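PDB 5BY3: BtGH115A from Bacteroides thetaiotaomicron, which acts as a family GH115 4-O-methyl-alpha-glucuronidase with specificity for decorated arabinogalactans, and so probably hydrolyses glucuronic acid groups from these glycans. Local coordinates for residues L47-Q52 and P131-A136; R41-L46 and G115-I120; R125-S130 and E144-S149; R198-L203 and N209-A214. All blocks are in the same frame, centred on the assembly; numbering follows the deposited sequence.

Contact 1: L47-Q52 and P131-A136; sequences LSRDLQ and PWEWWA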
loop_
_atom_site.group_PDB
_atom_site.type_symbol
_atom_site.label_atom_id
_atom_site.label_comp_id
_atom_site.label_asym_id
_atom_site.label_seq_id
_atom_site.Cartn_x
_atom_site.Cartn_y
_atom_site.Cartn_z
ATOM N N LEU A 47 24.535 -5.289 -7.771
ATOM C CA LEU A 47 24.611 -6.471 -8.644
ATOM C C LEU A 47 25.804 -7.356 -8.293
ATOM O O LEU A 47 25.708 -8.590 -8.304
ATOM C CB LEU A 47 24.620 -6.088 -10.131
ATOM C CG LEU A 47 24.750 -7.211 -11.157
ATOM C CD1 LEU A 47 23.525 -8.091 -11.272
ATOM C CD2 LEU A 47 25.049 -6.632 -12.515
ATOM N N SER A 48 26.914 -6.710 -7.977
ATOM C CA SER A 48 28.155 -7.388 -7.688
ATOM C C SER A 48 27.951 -8.200 -6.454
ATOM O O SER A 48 28.345 -9.370 -6.405
ATOM C CB SER A 48 29.280 -6.385 -7.448
ATOM O OG SER A 48 29.339 -5.541 -8.551
ATOM N N ARG A 49 27.322 -7.568 -5.466
ATOM C CA ARG A 49 26.897 -8.266 -4.255
ATOM C C ARG A 49 26.094 -9.551 -4.580
ATOM O O ARG A 49 26.317 -10.588 -3.970
ATOM C CB ARG A 49 26.111 -7.300 -3.381
ATOM C CG ARG A 49 25.787 -7.836 -2.014
ATOM C CD ARG A 49 25.373 -6.678 -1.140
ATOM N NE ARG A 49 23.938 -6.646 -0.943
ATOM C CZ ARG A 49 23.280 -5.623 -0.404
ATOM N NH1 ARG A 49 23.913 -4.517 -0.025
ATOM N NH2 ARG A 49 21.969 -5.707 -0.249
ATOM N N ASP A 50 25.212 -9.466 -5.582
ATOM C CA ASP A 50 24.351 -10.571 -5.995
ATOM C C ASP A 50 25.086 -11.566 -6.853
ATOM O O ASP A 50 24.871 -12.752 -6.699
ATOM C CB ASP A 50 23.083 -10.051 -6.699
ATOM C CG ASP A 50 22.282 -9.100 -5.820
ATOM O OD1 ASP A 50 22.506 -9.076 -4.568
ATOM O OD2 ASP A 50 21.451 -8.349 -6.384
ATOM N N LEU A 51 25.959 -11.089 -7.746
ATOM C CA LEU A 51 26.879 -11.953 -8.501
ATOM C C LEU A 51 27.753 -12.863 -7.605
ATOM O O LEU A 51 27.903 -14.049 -7.898
ATOM C CB LEU A 51 27.759 -11.103 -9.436
ATOM C CG LEU A 51 27.090 -10.733 -10.765
ATOM C CD1 LEU A 51 27.727 -9.466 -11.298
ATOM C CD2 LEU A 51 27.142 -11.838 -11.801
ATOM N N GLN A 52 28.321 -12.293 -6.536
ATOM C CA GLN A 52 28.972 -13.037 -5.476
ATOM C C GLN A 52 28.039 -14.038 -4.781
ATOM O O GLN A 52 28.402 -15.208 -4.624
ATOM C CB GLN A 52 29.549 -12.059 -4.428
ATOM C CG GLN A 52 30.647 -12.618 -3.539
ATOM C CD GLN A 52 31.842 -13.193 -4.318
ATOM O OE1 GLN A 52 32.615 -12.465 -4.945
ATOM N NE2 GLN A 52 31.991 -14.513 -4.273
ATOM N N PRO A 131 13.677 -8.871 -4.126
ATOM C CA PRO A 131 13.703 -7.591 -3.386
ATOM C C PRO A 131 13.892 -7.719 -1.863
ATOM O O PRO A 131 14.473 -6.821 -1.243
ATOM C CB PRO A 131 12.313 -7.000 -3.669
ATOM C CG PRO A 131 12.018 -7.472 -5.061
ATOM C CD PRO A 131 12.661 -8.841 -5.207
ATOM N N TRP A 132 13.417 -8.815 -1.281
ATOM C CA TRP A 132 13.441 -9.012 0.156
ATOM C C TRP A 132 14.585 -9.933 0.654
ATOM O O TRP A 132 14.578 -10.379 1.821
ATOM C CB TRP A 132 12.092 -9.543 0.584
ATOM C CG TRP A 132 10.979 -8.750 0.005
ATOM C CD1 TRP A 132 10.314 -9.003 -1.134
ATOM C CD2 TRP A 132 10.443 -7.539 0.529
ATOM N NE1 TRP A 132 9.364 -8.026 -1.359
ATOM C CE2 TRP A 132 9.434 -7.114 -0.350
ATOM C CE3 TRP A 132 10.726 -6.771 1.661
ATOM C CZ2 TRP A 132 8.687 -5.974 -0.129
ATOM C CZ3 TRP A 132 9.989 -5.633 1.892
ATOM C CH2 TRP A 132 8.974 -5.239 1.001
ATOM N N GLU A 133 15.523 -10.223 -0.256
ATOM C CA GLU A 133 16.836 -10.809 0.018
ATOM C C GLU A 133 17.338 -10.458 1.421
ATOM O O GLU A 133 17.616 -11.333 2.248
ATOM C CB GLU A 133 17.802 -10.283 -1.058
ATOM C CG GLU A 133 19.293 -10.513 -0.851
ATOM C CD GLU A 133 20.020 -9.329 -0.258
ATOM O OE1 GLU A 133 19.856 -8.181 -0.740
ATOM O OE2 GLU A 133 20.794 -9.566 0.697
ATOM N N TRP A 134 17.433 -9.169 1.691
ATOM C CA TRP A 134 17.830 -8.701 2.993
ATOM C C TRP A 134 16.626 -8.427 3.895
ATOM O O TRP A 134 16.672 -8.790 5.083
ATOM C CB TRP A 134 18.698 -7.456 2.871
ATOM C CG TRP A 134 19.406 -7.142 4.176
ATOM C CD1 TRP A 134 20.559 -7.729 4.668
ATOM C CD2 TRP A 134 19.003 -6.167 5.148
ATOM N NE1 TRP A 134 20.878 -7.169 5.882
ATOM C CE2 TRP A 134 19.947 -6.218 6.207
ATOM C CE3 TRP A 134 17.949 -5.246 5.214
ATOM C CZ2 TRP A 134 19.865 -5.390 7.324
ATOM C CZ3 TRP A 134 17.855 -4.418 6.329
ATOM C CH2 TRP A 134 18.814 -4.502 7.381
ATOM N N TRP A 135 15.575 -7.807 3.328
ATOM C CA TRP A 135 14.489 -7.209 4.108
ATOM C C TRP A 135 13.474 -8.226 4.669
ATOM O O TRP A 135 12.735 -7.942 5.640
ATOM C CB TRP A 135 13.792 -6.089 3.318
ATOM C CG TRP A 135 14.498 -4.727 3.440
ATOM C CD1 TRP A 135 15.461 -4.190 2.582
ATOM C CD2 TRP A 135 14.323 -3.765 4.486
ATOM N NE1 TRP A 135 15.858 -2.960 3.041
ATOM C CE2 TRP A 135 15.175 -2.670 4.198
ATOM C CE3 TRP A 135 13.515 -3.714 5.645
ATOM C CZ2 TRP A 135 15.257 -1.559 5.030
ATOM C CZ3 TRP A 135 13.584 -2.605 6.462
ATOM C CH2 TRP A 135 14.472 -1.539 6.161
ATOM N N ALA A 136 13.441 -9.409 4.072
ATOM C CA ALA A 136 12.745 -10.513 4.707
ATOM C C ALA A 136 13.587 -11.786 4.703
ATOM O O ALA A 136 13.060 -12.876 4.816
ATOM C CB ALA A 136 11.380 -10.738 4.080
#

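Contact 2: R41-L46 and G115-I120; sequences RTSLDL and GTAYGI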
loop_
_atom_site.group_PDB
_atom_site.type_symbol
_atom_site.label_atom_id
_atom_site.label_comp_id
_atom_site.label_asym_id
_atom_site.label_seq_id
_atom_site.Cartn_x
_atom_site.Cartn_y
_atom_site.Cartn_z
ATOM N N ARG A 41 26.242 3.653 -10.424
ATOM C CA ARG A 41 27.336 3.012 -9.702
ATOM C C ARG A 41 26.843 2.259 -8.466
ATOM O O ARG A 41 27.310 1.171 -8.195
ATOM C CB ARG A 41 28.464 4.011 -9.380
ATOM C CG ARG A 41 29.626 3.995 -10.396
ATOM C CD ARG A 41 30.336 5.348 -10.538
ATOM N NE ARG A 41 30.387 6.112 -9.274
ATOM C CZ ARG A 41 29.807 7.299 -9.055
ATOM N NH1 ARG A 41 29.124 7.930 -10.016
ATOM N NH2 ARG A 41 29.922 7.872 -7.859
ATOM N N THR A 42 25.849 2.812 -7.787
ATOM C CA THR A 42 25.229 2.182 -6.615
ATOM C C THR A 42 24.616 0.820 -6.942
ATOM O O THR A 42 24.765 -0.105 -6.161
ATOM C CB THR A 42 24.151 3.087 -6.021
ATOM O OG1 THR A 42 24.713 4.371 -5.768
ATOM C CG2 THR A 42 23.663 2.527 -4.727
ATOM N N SER A 43 23.960 0.728 -8.103
ATOM C CA SER A 43 23.261 -0.470 -8.587
ATOM C C SER A 43 24.218 -1.539 -9.062
ATOM O O SER A 43 23.964 -2.750 -8.918
ATOM C CB SER A 43 22.322 -0.108 -9.748
ATOM O OG SER A 43 21.544 1.029 -9.402
ATOM N N LEU A 44 25.303 -1.075 -9.668
ATOM C CA LEU A 44 26.418 -1.922 -9.952
ATOM C C LEU A 44 26.934 -2.635 -8.697
ATOM O O LEU A 44 27.072 -3.848 -8.717
ATOM C CB LEU A 44 27.515 -1.139 -10.653
ATOM C CG LEU A 44 27.342 -1.190 -12.168
ATOM C CD1 LEU A 44 28.510 -0.470 -12.818
ATOM C CD2 LEU A 44 27.274 -2.615 -12.666
ATOM N N ASP A 45 27.175 -1.886 -7.619
ATOM C CA ASP A 45 27.565 -2.481 -6.332
ATOM C C ASP A 45 26.574 -3.571 -5.888
ATOM O O ASP A 45 26.987 -4.685 -5.492
ATOM C CB ASP A 45 27.722 -1.408 -5.236
ATOM C CG ASP A 45 28.994 -0.570 -5.381
ATOM O OD1 ASP A 45 29.813 -0.792 -6.306
ATOM O OD2 ASP A 45 29.184 0.334 -4.543
ATOM N N LEU A 46 25.280 -3.254 -6.000
ATOM C CA LEU A 46 24.217 -4.168 -5.626
ATOM C C LEU A 46 24.252 -5.420 -6.477
ATOM O O LEU A 46 24.051 -6.489 -5.956
ATOM C CB LEU A 46 22.847 -3.519 -5.765
ATOM C CG LEU A 46 22.205 -2.940 -4.517
ATOM C CD1 LEU A 46 20.805 -2.447 -4.864
ATOM C CD2 LEU A 46 22.188 -3.952 -3.369
ATOM N N GLY A 115 16.988 4.535 -15.733
ATOM C CA GLY A 115 16.829 3.430 -16.667
ATOM C C GLY A 115 18.006 2.487 -16.682
ATOM O O GLY A 115 17.839 1.272 -16.700
ATOM N N THR A 116 19.206 3.035 -16.699
ATOM C CA THR A 116 20.400 2.225 -16.661
ATOM C C THR A 116 20.428 1.413 -15.349
ATOM O O THR A 116 20.641 0.206 -15.393
ATOM C CB THR A 116 21.640 3.119 -16.826
ATOM O OG1 THR A 116 21.485 3.875 -18.026
ATOM C CG2 THR A 116 22.938 2.294 -16.905
ATOM N N ALA A 117 20.169 2.078 -14.210
ATOM C CA ALA A 117 20.119 1.426 -12.898
ATOM C C ALA A 117 19.148 0.241 -12.890
ATOM O O ALA A 117 19.491 -0.857 -12.399
ATOM C CB ALA A 117 19.741 2.425 -11.815
ATOM N N TYR A 118 17.954 0.459 -13.462
ATOM C CA TYR A 118 16.886 -0.536 -13.412
ATOM C C TYR A 118 17.212 -1.742 -14.279
ATOM O O TYR A 118 16.874 -2.897 -13.905
ATOM C CB TYR A 118 15.548 0.100 -13.766
ATOM C CG TYR A 118 15.099 1.149 -12.782
ATOM C CD1 TYR A 118 15.345 0.982 -11.410
ATOM C CD2 TYR A 118 14.399 2.300 -13.198
ATOM C CE1 TYR A 118 14.928 1.904 -10.482
ATOM C CE2 TYR A 118 13.974 3.247 -12.253
ATOM C CZ TYR A 118 14.253 3.046 -10.895
ATOM O OH TYR A 118 13.872 3.939 -9.892
ATOM N N GLY A 119 17.891 -1.474 -15.412
ATOM C CA GLY A 119 18.464 -2.534 -16.292
ATOM C C GLY A 119 19.428 -3.497 -15.613
ATOM O O GLY A 119 19.314 -4.713 -15.764
ATOM N N ILE A 120 20.380 -2.920 -14.875
ATOM C CA ILE A 120 21.344 -3.635 -14.023
ATOM C C ILE A 120 20.672 -4.519 -12.966
ATOM O O ILE A 120 21.039 -5.692 -12.784
ATOM C CB ILE A 120 22.286 -2.625 -13.331
ATOM C CG1 ILE A 120 23.079 -1.852 -14.401
ATOM C CG2 ILE A 120 23.179 -3.346 -12.317
ATOM C CD1 ILE A 120 23.945 -0.716 -13.897
#

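Contact 3: R125-S130 and E144-S149; sequences RLLGVS and ETFRLS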
loop_
_atom_site.group_PDB
_atom_site.type_symbol
_atom_site.label_atom_id
_atom_site.label_comp_id
_atom_site.label_asym_id
_atom_site.label_seq_id
_atom_site.Cartn_x
_atom_site.Cartn_y
_atom_site.Cartn_z
ATOM N N ARG A 125 17.375 -9.595 -10.630
ATOM C CA ARG A 125 16.116 -10.385 -10.622
ATOM C C ARG A 125 16.214 -11.723 -11.384
ATOM O O ARG A 125 15.690 -12.751 -10.911
ATOM C CB ARG A 125 14.915 -9.563 -11.145
ATOM C CG ARG A 125 14.382 -8.534 -10.143
ATOM C CD ARG A 125 13.696 -7.329 -10.808
ATOM N NE ARG A 125 12.896 -6.551 -9.844
ATOM C CZ ARG A 125 11.689 -6.902 -9.351
ATOM N NH1 ARG A 125 11.055 -8.027 -9.723
ATOM N NH2 ARG A 125 11.093 -6.108 -8.471
ATOM N N LEU A 126 16.871 -11.689 -12.554
ATOM C CA LEU A 126 17.124 -12.857 -13.410
ATOM C C LEU A 126 17.996 -13.924 -12.700
ATOM O O LEU A 126 17.892 -15.123 -12.943
ATOM C CB LEU A 126 17.841 -12.396 -14.690
ATOM C CG LEU A 126 17.030 -11.625 -15.733
ATOM C CD1 LEU A 126 17.919 -11.233 -16.865
ATOM C CD2 LEU A 126 15.852 -12.429 -16.270
ATOM N N LEU A 127 18.897 -13.464 -11.851
ATOM C CA LEU A 127 19.708 -14.350 -11.086
ATOM C C LEU A 127 18.896 -14.956 -9.921
ATOM O O LEU A 127 19.413 -15.778 -9.158
ATOM C CB LEU A 127 20.930 -13.604 -10.585
ATOM C CG LEU A 127 21.885 -13.131 -11.664
ATOM C CD1 LEU A 127 22.921 -12.291 -10.976
ATOM C CD2 LEU A 127 22.571 -14.289 -12.375
ATOM N N GLY A 128 17.627 -14.560 -9.805
ATOM C CA GLY A 128 16.768 -15.128 -8.802
ATOM C C GLY A 128 16.905 -14.468 -7.449
ATOM O O GLY A 128 16.594 -15.096 -6.431
ATOM N N VAL A 129 17.331 -13.200 -7.430
ATOM C CA VAL A 129 17.442 -12.430 -6.181
ATOM C C VAL A 129 16.158 -11.625 -5.906
ATOM O O VAL A 129 15.805 -10.729 -6.667
ATOM C CB VAL A 129 18.699 -11.513 -6.180
ATOM C CG1 VAL A 129 18.905 -10.837 -4.833
ATOM C CG2 VAL A 129 19.946 -12.301 -6.568
ATOM N N SER A 130 15.455 -11.979 -4.826
ATOM C CA SER A 130 14.256 -11.277 -4.376
ATOM C C SER A 130 14.590 -9.847 -3.887
ATOM O O SER A 130 15.656 -9.630 -3.286
ATOM C CB SER A 130 13.610 -12.089 -3.236
ATOM O OG SER A 130 12.803 -11.314 -2.354
ATOM N N GLU A 144 24.824 -22.843 -10.395
ATOM C CA GLU A 144 25.995 -23.384 -11.049
ATOM C C GLU A 144 26.415 -22.596 -12.271
ATOM O O GLU A 144 27.599 -22.323 -12.419
ATOM C CB GLU A 144 25.781 -24.848 -11.406
ATOM C CG GLU A 144 26.505 -25.774 -10.452
ATOM C CD GLU A 144 28.030 -25.571 -10.435
ATOM O OE1 GLU A 144 28.657 -25.529 -11.530
ATOM O OE2 GLU A 144 28.597 -25.454 -9.317
ATOM N N THR A 145 25.464 -22.286 -13.160
ATOM C CA THR A 145 25.686 -21.383 -14.306
ATOM C C THR A 145 24.473 -20.474 -14.500
ATOM O O THR A 145 23.345 -20.805 -14.112
ATOM C CB THR A 145 25.901 -22.113 -15.643
ATOM O OG1 THR A 145 24.801 -22.987 -15.858
ATOM C CG2 THR A 145 27.204 -22.932 -15.672
ATOM N N PHE A 146 24.741 -19.312 -15.085
ATOM C CA PHE A 146 23.729 -18.409 -15.569
ATOM C C PHE A 146 23.925 -18.202 -17.066
ATOM O O PHE A 146 24.984 -17.738 -17.483
ATOM C CB PHE A 146 23.796 -17.080 -14.836
ATOM C CG PHE A 146 22.824 -16.073 -15.355
ATOM C CD1 PHE A 146 21.447 -16.278 -15.213
ATOM C CD2 PHE A 146 23.275 -14.924 -16.004
ATOM C CE1 PHE A 146 20.534 -15.343 -15.710
ATOM C CE2 PHE A 146 22.372 -14.003 -16.496
ATOM C CZ PHE A 146 21.003 -14.215 -16.352
ATOM N N ARG A 147 22.872 -18.503 -17.836
ATOM C CA ARG A 147 22.908 -18.620 -19.302
ATOM C C ARG A 147 21.697 -17.948 -19.929
ATOM O O ARG A 147 20.571 -18.428 -19.776
ATOM C CB ARG A 147 22.892 -20.096 -19.677
ATOM C CG ARG A 147 23.194 -20.392 -21.130
ATOM C CD ARG A 147 22.117 -21.290 -21.717
ATOM N NE ARG A 147 21.926 -22.550 -20.970
ATOM C CZ ARG A 147 20.758 -23.191 -20.853
ATOM N NH1 ARG A 147 19.659 -22.685 -21.411
ATOM N NH2 ARG A 147 20.680 -24.338 -20.175
ATOM N N LEU A 148 21.943 -16.838 -20.622
ATOM C CA LEU A 148 20.956 -16.161 -21.462
ATOM C C LEU A 148 21.243 -16.336 -22.966
ATOM O O LEU A 148 22.401 -16.238 -23.420
ATOM C CB LEU A 148 20.935 -14.653 -21.166
ATOM C CG LEU A 148 20.400 -14.002 -19.881
ATOM C CD1 LEU A 148 20.545 -12.499 -20.050
ATOM C CD2 LEU A 148 18.956 -14.351 -19.548
ATOM N N SER A 149 20.173 -16.532 -23.737
ATOM C CA SER A 149 20.254 -16.749 -25.186
ATOM C C SER A 149 20.866 -15.590 -25.944
ATOM O O SER A 149 20.725 -14.434 -25.518
ATOM C CB SER A 149 18.868 -16.995 -25.747
ATOM O OG SER A 149 18.678 -18.379 -25.828
#

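Contact 4: R198-L203 and N209-A214; sequences RIFELL and NTYWPA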
loop_
_atom_site.group_PDB
_atom_site.type_symbol
_atom_site.label_atom_id
_atom_site.label_comp_id
_atom_site.label_asym_id
_atom_site.label_seq_id
_atom_site.Cartn_x
_atom_site.Cartn_y
_atom_site.Cartn_z
ATOM N N ARG A 198 19.802 1.138 3.359
ATOM C CA ARG A 198 19.024 -0.091 3.347
ATOM C C ARG A 198 17.622 0.059 2.728
ATOM O O ARG A 198 17.235 -0.777 1.913
ATOM C CB ARG A 198 18.916 -0.708 4.744
ATOM C CG ARG A 198 20.151 -1.494 5.169
ATOM C CD ARG A 198 20.530 -2.651 4.247
ATOM N NE ARG A 198 21.701 -3.323 4.811
ATOM C CZ ARG A 198 22.388 -4.341 4.284
ATOM N NH1 ARG A 198 22.091 -4.901 3.100
ATOM N NH2 ARG A 198 23.419 -4.800 4.984
ATOM N N ILE A 199 16.890 1.109 3.117
ATOM C CA ILE A 199 15.602 1.434 2.516
ATOM C C ILE A 199 15.727 1.712 1.021
ATOM O O ILE A 199 14.935 1.179 0.209
ATOM C CB ILE A 199 14.911 2.603 3.238
ATOM C CG1 ILE A 199 14.762 2.251 4.735
ATOM C CG2 ILE A 199 13.558 2.880 2.591
ATOM C CD1 ILE A 199 14.228 3.377 5.614
ATOM N N PHE A 200 16.749 2.482 0.646
ATOM C CA PHE A 200 16.950 2.793 -0.758
ATOM C C PHE A 200 17.327 1.591 -1.621
ATOM O O PHE A 200 16.858 1.503 -2.785
ATOM C CB PHE A 200 17.904 3.960 -0.970
ATOM C CG PHE A 200 17.591 5.202 -0.159
ATOM C CD1 PHE A 200 16.293 5.556 0.179
ATOM C CD2 PHE A 200 18.629 6.046 0.244
ATOM C CE1 PHE A 200 16.046 6.705 0.914
ATOM C CE2 PHE A 200 18.385 7.198 0.999
ATOM C CZ PHE A 200 17.091 7.530 1.321
ATOM N N GLU A 201 18.105 0.643 -1.072
ATOM C CA GLU A 201 18.283 -0.667 -1.755
ATOM C C GLU A 201 16.940 -1.332 -2.050
ATOM O O GLU A 201 16.719 -1.908 -3.117
ATOM C CB GLU A 201 19.003 -1.681 -0.870
ATOM C CG GLU A 201 20.489 -1.543 -0.734
ATOM C CD GLU A 201 21.077 -2.558 0.237
ATOM O OE1 GLU A 201 20.420 -3.558 0.627
ATOM O OE2 GLU A 201 22.226 -2.340 0.617
ATOM N N LEU A 202 16.061 -1.300 -1.058
ATOM C CA LEU A 202 14.785 -1.958 -1.192
ATOM C C LEU A 202 14.013 -1.277 -2.305
ATOM O O LEU A 202 13.414 -1.977 -3.127
ATOM C CB LEU A 202 14.023 -1.960 0.129
ATOM C CG LEU A 202 12.602 -2.505 0.197
ATOM C CD1 LEU A 202 12.487 -3.932 -0.297
ATOM C CD2 LEU A 202 12.124 -2.395 1.637
ATOM N N LEU A 203 14.070 0.062 -2.359
ATOM C CA LEU A 203 13.301 0.813 -3.367
ATOM C C LEU A 203 13.852 0.583 -4.745
ATOM O O LEU A 203 13.101 0.356 -5.678
ATOM C CB LEU A 203 13.253 2.301 -3.058
ATOM C CG LEU A 203 12.547 2.707 -1.763
ATOM C CD1 LEU A 203 12.707 4.203 -1.552
ATOM C CD2 LEU A 203 11.080 2.298 -1.723
ATOM N N ASN A 209 11.243 5.006 -7.127
ATOM C CA ASN A 209 12.205 6.106 -7.282
ATOM C C ASN A 209 12.078 7.222 -6.267
ATOM O O ASN A 209 12.946 8.104 -6.230
ATOM C CB ASN A 209 12.220 6.660 -8.718
ATOM C CG ASN A 209 10.859 7.111 -9.194
ATOM O OD1 ASN A 209 9.921 7.285 -8.399
ATOM N ND2 ASN A 209 10.733 7.297 -10.517
ATOM N N THR A 210 11.031 7.151 -5.439
ATOM C CA THR A 210 10.604 8.249 -4.570
ATOM C C THR A 210 10.502 7.805 -3.087
ATOM O O THR A 210 10.216 6.659 -2.811
ATOM C CB THR A 210 9.253 8.796 -5.089
ATOM O OG1 THR A 210 9.381 9.154 -6.478
ATOM C CG2 THR A 210 8.773 9.968 -4.295
ATOM N N TYR A 211 10.723 8.715 -2.147
ATOM C CA TYR A 211 10.654 8.417 -0.721
ATOM C C TYR A 211 10.090 9.598 0.029
ATOM O O TYR A 211 10.490 10.722 -0.224
ATOM C CB TYR A 211 12.065 8.103 -0.190
ATOM C CG TYR A 211 12.203 7.774 1.299
ATOM C CD1 TYR A 211 11.320 6.915 1.939
ATOM C CD2 TYR A 211 13.277 8.287 2.044
ATOM C CE1 TYR A 211 11.461 6.627 3.288
ATOM C CE2 TYR A 211 13.442 7.982 3.366
ATOM C CZ TYR A 211 12.531 7.151 4.001
ATOM O OH TYR A 211 12.690 6.850 5.355
ATOM N N TRP A 212 9.142 9.337 0.926
ATOM C CA TRP A 212 8.730 10.311 1.923
ATOM C C TRP A 212 9.279 9.791 3.243
ATOM O O TRP A 212 8.798 8.802 3.755
ATOM C CB TRP A 212 7.206 10.439 2.003
ATOM C CG TRP A 212 6.509 11.045 0.801
ATOM C CD1 TRP A 212 7.064 11.430 -0.410
ATOM C CD2 TRP A 212 5.106 11.296 0.684
ATOM N NE1 TRP A 212 6.087 11.934 -1.246
ATOM C CE2 TRP A 212 4.878 11.845 -0.609
ATOM C CE3 TRP A 212 4.014 11.130 1.553
ATOM C CZ2 TRP A 212 3.610 12.221 -1.033
ATOM C CZ3 TRP A 212 2.762 11.496 1.130
ATOM C CH2 TRP A 212 2.565 12.041 -0.133
ATOM N N PRO A 213 10.317 10.447 3.791
ATOM C CA PRO A 213 11.002 9.941 4.992
ATOM C C PRO A 213 10.102 9.977 6.214
ATOM O O PRO A 213 9.099 10.669 6.167
ATOM C CB PRO A 213 12.142 10.936 5.165
ATOM C CG PRO A 213 11.602 12.224 4.597
ATOM C CD PRO A 213 10.782 11.804 3.415
ATOM N N ALA A 214 10.449 9.239 7.285
ATOM C CA ALA A 214 9.746 9.320 8.613
ATOM C C ALA A 214 9.782 10.734 9.108
ATOM O O ALA A 214 10.777 11.430 8.896
ATOM C CB ALA A 214 10.421 8.434 9.652
#

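Contact 1: L47-Q52 and P131-A136
Arg49, in the C-terminal half of helix 38-55, and Glu133, in the loop that follows helix 113-126, have CA atoms 11.2 Å apart, so the two backbones stay well separated and the gap is bridged by long side chains. An arginine suits this place because its long chain, extended through chi2 and then bent at chi3 (104°), carries the guanidinium across the gap. Arg49 NH2 gives a rather long hydrogen bond, part of a salt bridge, to Glu133 OE1 at 3.3 Å, with an N-H...O angle of 162°. The oxygen sits at the edge of the guanidinium, close to its plane, but the two flat groups are turned 65° apart, and the grip is single rather than forked. The stronger partner of Arg49 NH2 is Glu201, while Glu133 OE1 also pairs with Arg205, which binds Asp50 as well. A glutamine in place of Glu133 would probably leave Arg49 and Arg205 without the negative charge they share. Acids and bases thus interleave in a network, which is likely to ease the repulsion between Asp50 and Glu133.

Contact 2: R41-L46 and G115-I120
No ring or other flat side chain takes part here: Ser43 and Leu44 of helix 38-55 meet Ala117 and Ile120 of helix 113-126 through a hydroxyl, methyls and a backbone carbonyl. The two segments run almost exactly parallel, 4° apart, and their axes approach to 8.8 Å. Small residues permit this closeness, Ser43 and Ala117 having CA atoms only 5.7 Å apart. Ser43 OG lies 3.3 Å from Ala117 CB, yet it is not left without a polar partner: with chi1 at -48° it stands beside its own backbone N and bonds back to Val39 O, one turn earlier. Ile120 uses both branches. Ile120 CG2 rests 3.5 Å from Ser43 O, while Ile120 CD1 reaches Leu44 CG at 3.8 Å, the two chains meeting at about a right angle. Each helix follows a strand of the mixed sheet, 28-31 and 106-110 respectively. Thr116 bonds through its hydroxyl to Thr72 of strand 68-72, whereas Ser43 and Leu46 touch helix 193-205, within the glycosyl hydrolase family 115 sequence range.

Contact 3: R125-S130 and E144-S149
Leu126, the last residue of helix 113-126, and Leu127 just after it pack on Phe146 of strand 145-148 where a Schellman motif closes the helix. The main contact is a CH-pi one: Leu127 CD2 stands over one face of the Phe146 ring, 3.6 Å from its centroid and 18° off the normal. Leucine suits the place because a branched tip can lay a methyl over the ring face, here displaced toward CG and CD1 of Phe146, and the two side chains cross at about a right angle. Leu126 comes to the far end of the same ring, its CB 4.0 Å from Phe146 CZ, and its CD1 touches Leu148 CD2 at 4.2 Å. Phe146 and Leu148, two residues apart on the strand, thus both face the helix end.

With CG anti to the backbone N (chi1 176°), the Phe146 ring extends from the strand and also touches Phe20 and Leu55. The strand itself is held by antiparallel backbone bonds to strand 20-23, Phe146 pairing with Leu22 and Leu148 with Phe20. On the helix side the chain turns at Gly128, where a side chain would jam against the preceding carbonyl oxygen. There Gly128 N bonds back to Arg125 O at 2.9 Å.

Contact 4: R198-L203 and N209-A214
Phe200 and Tyr211 form an offset edge-to-face pair, the edge of Phe200 directed at the face of Tyr211, with centroids 5.5 Å apart and planes inclined at 75°. The closest atoms are Phe200 CE1 and Tyr211 CD2, at 3.4 Å, so the approach is shifted from the centre of the tyrosine ring toward its rim. On the other side of the ring plane from Phe200, Pro213 CA lies over the ring face, 3.3 Å above the plane and also off centre. The tyrosine is carried out toward the helix because its CG is anti to the backbone N (chi1 179°). Two further side chains of the helix cross it at about a right angle: Ile199 reaches the phenol end, CD1 lying 3.8 Å from Tyr211 OH, and Leu203 comes in at the root, with CD1 3.7 Å from Thr210 O and 4.2 Å from Tyr211 CB. Branched aliphatic residues suit these positions, filling the space along a long ring. Replacing Tyr211 by an alanine is likely to leave the edge of Phe200 without its aromatic partner and to open a gap beside Ile199 and Leu203.

The helix and strand belong to a beta-alpha-beta crossover, consistent with the TIM-barrel family: strand 162-166 leads, by way of helix 174-182, to helix 193-205, and strand 210-212 returns beside it. Ile165 of the first strand touches both Leu203 and Tyr211, strand 238-239 flanks Tyr211 through Met239, and helix 228-235 meets Phe200.

Overall arrangement
Helix 38-55 serves contacts 1 and 2, whose centres lie 13 Å apart, and helix 113-126 serves contacts 2 and 3; Leu47 CD1 fills in against Ile120 O at 3.8 Å. Helix 38-55 and the 131-136 loop dock on helix 193-205 of contact 4. There Arg49 NH2 meets Glu201 OE1 at 2.8 Å, Trp135 NE1 probably bonds to Arg198 O, also at 2.8 Å, and Leu46 CD2 packs on Glu201 CG at 4.0 Å. Contact 3 packs against contact 1, through Asp50 CB on Val129 CG2 at 3.9 Å, but its centre is 25 Å from that of contact 4. The nickel ion, bound at Leu404 and Asp436, is about 13 Å from the Ile199 side chain, so contact 4 does not line that site.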